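Alpha-L-rhamnosidase (Aspergillus terreus, PDB 6GSZ) probably hydrolyses terminal non-reducing alpha-L-rhamnose residues from alpha-L-rhamnosides, as a calcium-binding glycoside hydrolase. Local coordinates at residues L661-D666 with Q675-R680; L232-K237 with K242-S247. All coordinates share one frame; numbering follows the deposited sequence.

Interaction 1. Residues L661-D666 with Q675-R680; sequences LPLYFD and QSAAKR. With CA (calcium ion), chain Q; MAN (alpha-D-mannopyranose), chain C.
Leu663 carries this helix-helix contact, reaching from the last turn of helix 656-664 to Ala677 and Ala678 on helix 671-687; both helices belong to the six-hairpin glycosidase domain, an (alpha/alpha)6 barrel. The CB of Leu663 points toward the partner helix. CG stands beside the backbone N and anti to the carbonyl carbon (chi1 -74°), and at this branch the side chain splits over two neighbouring alanines. CD1 of Leu663 comes within 3.8 Å of Ala678 CA, with Ala678 CB a little farther off, while its CD2 meets the CB of Ala677 at 4.0 Å. Both methyls thus rest against the backbone between the two alanines, and the small alanine side chains probably allow this close approach; the contact is purely apolar and buried. Phe668, in the loop joining the helices, touches both Leu663 and Ala677, and Thr705 of helix 699-708 also packs on Leu663.

Beyond Leu663 the helix ends in a Schellman motif. Asp666 takes a positive phi of 61°, and its N makes a weak bond back to Leu663 O. After this turn Asp666 O binds a calcium ion, 2.3 Å away, while the carboxylate of Asp666 forms a salt bridge with Lys708. A mannose of a glycan attached to the protein gives the calcium its O2 and O3 oxygens, and four waters complete the modelled ligands. One of them, 2.3 Å from the calcium, also donates a hydrogen bond of 2.9 Å to Phe665 O.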
# COMPACT_ATOMS: atom_id res chain seq x y z
N LEU A 661 -20.01 15.46 -7.97
CA LEU A 661 -19.89 14.31 -8.90
C LEU A 661 -20.26 14.66 -10.34
O LEU A 661 -19.45 14.38 -11.24
CB LEU A 661 -20.65 13.09 -8.38
CG LEU A 661 -20.21 12.56 -7.03
CD1 LEU A 661 -21.02 11.34 -6.64
CD2 LEU A 661 -18.72 12.24 -7.03
N PRO A 662 -21.46 15.22 -10.63
CA PRO A 662 -21.73 15.57 -12.02
C PRO A 662 -20.81 16.68 -12.58
O PRO A 662 -20.57 16.68 -13.77
CB PRO A 662 -23.21 15.97 -11.99
CG PRO A 662 -23.42 16.45 -10.57
CD PRO A 662 -22.61 15.49 -9.74
N LEU A 663 -20.27 17.54 -11.73
CA LEU A 663 -19.29 18.51 -12.18
C LEU A 663 -17.99 17.82 -12.59
O LEU A 663 -17.46 18.06 -13.68
CB LEU A 663 -19.03 19.55 -11.09
CG LEU A 663 -20.17 20.57 -10.91
CD1 LEU A 663 -19.94 21.39 -9.64
CD2 LEU A 663 -20.30 21.46 -12.12
N TYR A 664 -17.46 16.93 -11.76
CA TYR A 664 -16.17 16.31 -12.08
C TYR A 664 -16.32 15.33 -13.26
O TYR A 664 -15.38 15.18 -14.08
CB TYR A 664 -15.61 15.57 -10.87
CG TYR A 664 -14.15 15.27 -11.01
CD1 TYR A 664 -13.22 16.28 -10.95
CD2 TYR A 664 -13.71 13.98 -11.29
CE1 TYR A 664 -11.88 16.03 -11.14
CE2 TYR A 664 -12.37 13.71 -11.48
CZ TYR A 664 -11.45 14.74 -11.39
OH TYR A 664 -10.13 14.54 -11.60
N PHE A 665 -17.47 14.64 -13.32
CA PHE A 665 -17.72 13.63 -14.33
C PHE A 665 -18.33 14.20 -15.62
O PHE A 665 -18.59 13.45 -16.57
CB PHE A 665 -18.58 12.49 -13.76
CG PHE A 665 -17.99 11.72 -12.59
CD1 PHE A 665 -16.63 11.64 -12.35
CD2 PHE A 665 -18.85 11.09 -11.72
CE1 PHE A 665 -16.14 10.91 -11.27
CE2 PHE A 665 -18.37 10.38 -10.64
CZ PHE A 665 -17.02 10.30 -10.42
N ASP A 666 -18.56 15.52 -15.65
CA ASP A 666 -19.01 16.27 -16.86
C ASP A 666 -20.37 15.74 -17.35
O ASP A 666 -20.55 15.39 -18.52
CB ASP A 666 -17.94 16.25 -17.96
CG ASP A 666 -16.65 16.95 -17.62
OD1 ASP A 666 -16.72 18.11 -17.16
OD2 ASP A 666 -15.58 16.36 -17.86
N GLN A 675 -21.33 25.45 -15.27
CA GLN A 675 -20.74 26.62 -14.62
C GLN A 675 -21.71 27.14 -13.52
O GLN A 675 -21.28 27.56 -12.45
CB GLN A 675 -20.43 27.73 -15.64
CG GLN A 675 -19.30 27.38 -16.61
CD GLN A 675 -19.17 28.23 -17.87
OE1 GLN A 675 -19.85 29.24 -18.06
NE2 GLN A 675 -18.29 27.80 -18.77
N SER A 676 -23.02 27.16 -13.80
CA SER A 676 -24.01 27.59 -12.81
C SER A 676 -23.95 26.67 -11.59
O SER A 676 -23.99 27.15 -10.46
CB SER A 676 -25.42 27.62 -13.40
OG SER A 676 -25.50 28.64 -14.37
N ALA A 677 -23.87 25.36 -11.83
CA ALA A 677 -23.78 24.36 -10.73
C ALA A 677 -22.52 24.59 -9.88
O ALA A 677 -22.55 24.50 -8.63
CB ALA A 677 -23.87 22.99 -11.33
N ALA A 678 -21.39 24.88 -10.52
CA ALA A 678 -20.11 25.18 -9.79
C ALA A 678 -20.31 26.36 -8.84
O ALA A 678 -19.85 26.36 -7.70
CB ALA A 678 -18.94 25.37 -10.71
N LYS A 679 -20.95 27.43 -9.33
CA LYS A 679 -21.19 28.58 -8.44
C LYS A 679 -22.14 28.21 -7.28
O LYS A 679 -21.95 28.71 -6.15
CB LYS A 679 -21.69 29.77 -9.26
CG LYS A 679 -20.68 30.35 -10.25
CD LYS A 679 -19.50 30.96 -9.56
CE LYS A 679 -18.57 31.70 -10.50
NZ LYS A 679 -17.39 32.17 -9.73
N ARG A 680 -23.14 27.36 -7.53
CA ARG A 680 -24.01 26.92 -6.45
C ARG A 680 -23.26 26.06 -5.44
O ARG A 680 -23.51 26.18 -4.24
CB ARG A 680 -25.22 26.13 -6.97
CG ARG A 680 -26.16 26.98 -7.79
CD ARG A 680 -27.55 26.38 -7.91
NE ARG A 680 -27.56 25.02 -8.38
CZ ARG A 680 -27.42 24.60 -9.63
NH1 ARG A 680 -27.31 25.50 -10.61
NH2 ARG A 680 -27.34 23.30 -9.87
CA CA Q . -20.26 14.57 -20.68
C1 MAN C . -17.86 17.89 -22.72
C2 MAN C . -18.68 16.59 -22.59
C3 MAN C . -20.18 17.02 -22.66
C4 MAN C . -20.50 18.20 -21.70
C5 MAN C . -19.53 19.37 -21.92
C6 MAN C . -19.80 20.58 -21.01
O2 MAN C . -18.32 15.71 -21.43
O3 MAN C . -21.03 15.87 -22.44
O4 MAN C . -21.82 18.75 -21.92
O5 MAN C . -18.21 18.87 -21.72
O6 MAN C . -19.98 20.20 -19.64
O HOH W 1 -18.63 13.43 -19.47
O HOH W 2 -19.02 13.41 -22.46
O HOH W 3 -21.38 12.90 -21.11
O HOH W 4 -22.69 15.79 -20.30

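Interaction 2. Residues L232-K237 with K242-S247; sequences LLVVTK and KLYIPS
Leu233 and Ile245 exchange two backbone hydrogen bonds. Leu233 N reaches Ile245 O at 3.0 Å in an almost straight line (179°), although it lies 33° out of that carbonyl's plane; the return bond, from Ile245 N to Leu233 O, lies in the carbonyl plane. Val235 and Leu243 repeat the exchange, Val235 N donating to Leu243 O at 2.9 Å and Leu243 N to Val235 O at 2.8 Å. Lys242 CA adds a CH-O contact to Val235 O, which thereby has a second, weaker partner. These pairs define an antiparallel beta hairpin whose second strand lies at the sheet edge; the first strand, 228-237, is bonded along its far side to strand 144-154 through Leu232, Val234 and Thr236.

Near the turn, water links the polar groups. Lys237, bent at chi3 (-81°), brings NZ to Ser241 OG and to a water at 2.7 Å, and that water donates to Lys242 O. Thr236 OG1 shares another water with Lys242 NZ, whose bond is weak. On the same face as Thr236, Val234 lies alongside Tyr244, its CG1 3.9 Å from the ring's CE2, and the CD2 of Leu232 sits at the edge of that ring.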
# COMPACT_ATOMS: atom_id res chain seq x y z
N LEU A 232 12.48 -25.16 0.27
CA LEU A 232 13.51 -25.84 -0.48
C LEU A 232 14.79 -25.03 -0.36
O LEU A 232 14.82 -23.85 -0.76
CB LEU A 232 13.10 -25.99 -1.95
CG LEU A 232 14.12 -26.74 -2.82
CD1 LEU A 232 14.24 -28.19 -2.35
CD2 LEU A 232 13.77 -26.60 -4.31
N LEU A 233 15.86 -25.65 0.14
CA LEU A 233 17.20 -25.10 0.16
C LEU A 233 17.97 -25.72 -1.00
O LEU A 233 17.98 -26.93 -1.16
CB LEU A 233 17.89 -25.42 1.48
CG LEU A 233 19.28 -24.82 1.63
CD1 LEU A 233 19.20 -23.35 1.91
CD2 LEU A 233 20.05 -25.52 2.74
N VAL A 234 18.53 -24.87 -1.87
CA VAL A 234 19.30 -25.32 -3.02
C VAL A 234 20.72 -24.77 -2.85
O VAL A 234 20.91 -23.54 -2.83
CB VAL A 234 18.67 -24.82 -4.34
CG1 VAL A 234 19.43 -25.40 -5.51
CG2 VAL A 234 17.20 -25.18 -4.45
N VAL A 235 21.70 -25.66 -2.81
CA VAL A 235 23.10 -25.29 -2.69
C VAL A 235 23.79 -25.63 -4.02
O VAL A 235 23.64 -26.74 -4.52
CB VAL A 235 23.78 -26.03 -1.52
CG1 VAL A 235 25.24 -25.62 -1.39
CG2 VAL A 235 23.05 -25.84 -0.20
N THR A 236 24.42 -24.63 -4.62
CA THR A 236 25.18 -24.84 -5.85
C THR A 236 26.65 -25.06 -5.49
O THR A 236 27.29 -24.22 -4.89
CB THR A 236 25.06 -23.63 -6.79
OG1 THR A 236 23.67 -23.46 -7.06
CG2 THR A 236 25.85 -23.82 -8.07
N LYS A 237 27.14 -26.24 -5.86
CA LYS A 237 28.50 -26.62 -5.59
C LYS A 237 29.43 -26.00 -6.63
O LYS A 237 29.01 -25.49 -7.69
CB LYS A 237 28.58 -28.15 -5.58
CG LYS A 237 27.94 -28.78 -4.35
CD LYS A 237 27.91 -30.28 -4.44
CE LYS A 237 26.77 -30.80 -5.30
NZ LYS A 237 27.02 -32.18 -5.77
N LYS A 242 24.08 -29.42 -7.91
CA LYS A 242 23.27 -28.85 -6.84
C LYS A 242 22.88 -29.91 -5.81
O LYS A 242 22.58 -31.08 -6.14
CB LYS A 242 22.02 -28.16 -7.42
CG LYS A 242 22.35 -26.97 -8.30
CD LYS A 242 21.20 -26.17 -8.88
CE LYS A 242 21.75 -25.14 -9.85
NZ LYS A 242 20.84 -23.99 -10.04
N LEU A 243 22.80 -29.44 -4.57
CA LEU A 243 22.20 -30.17 -3.44
C LEU A 243 20.82 -29.55 -3.14
O LEU A 243 20.69 -28.33 -3.11
CB LEU A 243 23.18 -30.05 -2.27
CG LEU A 243 22.73 -30.47 -0.87
CD1 LEU A 243 22.44 -31.97 -0.79
CD2 LEU A 243 23.80 -30.11 0.15
N TYR A 244 19.82 -30.40 -2.93
CA TYR A 244 18.43 -30.01 -2.63
C TYR A 244 18.03 -30.50 -1.24
O TYR A 244 18.10 -31.69 -0.98
CB TYR A 244 17.46 -30.59 -3.65
CG TYR A 244 17.75 -30.10 -5.04
CD1 TYR A 244 18.64 -30.78 -5.88
CD2 TYR A 244 17.14 -28.97 -5.51
CE1 TYR A 244 18.91 -30.31 -7.15
CE2 TYR A 244 17.41 -28.48 -6.77
CZ TYR A 244 18.31 -29.14 -7.58
OH TYR A 244 18.55 -28.68 -8.83
N ILE A 245 17.60 -29.60 -0.36
CA ILE A 245 17.18 -29.98 0.97
C ILE A 245 15.73 -29.55 1.09
O ILE A 245 15.44 -28.35 1.32
CB ILE A 245 18.01 -29.33 2.10
CG1 ILE A 245 19.52 -29.51 1.92
CG2 ILE A 245 17.54 -29.86 3.46
CD1 ILE A 245 19.94 -30.94 1.91
N PRO A 246 14.79 -30.47 0.85
CA PRO A 246 13.38 -30.14 0.86
C PRO A 246 12.73 -30.21 2.24
O PRO A 246 13.16 -31.03 3.09
CB PRO A 246 12.77 -31.21 -0.06
CG PRO A 246 13.60 -32.43 0.28
CD PRO A 246 15.00 -31.88 0.45
N SER A 247 11.61 -29.51 2.42
CA SER A 247 10.66 -29.83 3.47
C SER A 247 10.04 -31.17 3.14
O SER A 247 9.53 -31.40 2.05
CB SER A 247 9.62 -28.75 3.62
OG SER A 247 9.04 -28.38 2.37
O HOH W 5 23.31 -21.90 -9.23
O HOH W 6 24.71 -32.92 -6.93

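In the fold
From the N terminus, the chain reaches interaction 2 first. There 232-237 turns through four residues and returns as 242-247, closing a short hairpin at the margin of a mixed sheet in the region of the alpha-L-rhamnosidase N-terminal domain. More than 400 residues later, interaction 1 closes a second local loop in the six-hairpin domain: eight residues separate 661-666 from 675-680, a short loop after helix 656-664 and then the first turn of helix 671-687. The two loops follow in series and neither nest nor cross. Their centres lie about 64 Å apart, on opposite sides of the chain's centre, so each ties together only its own neighbourhood of the fold.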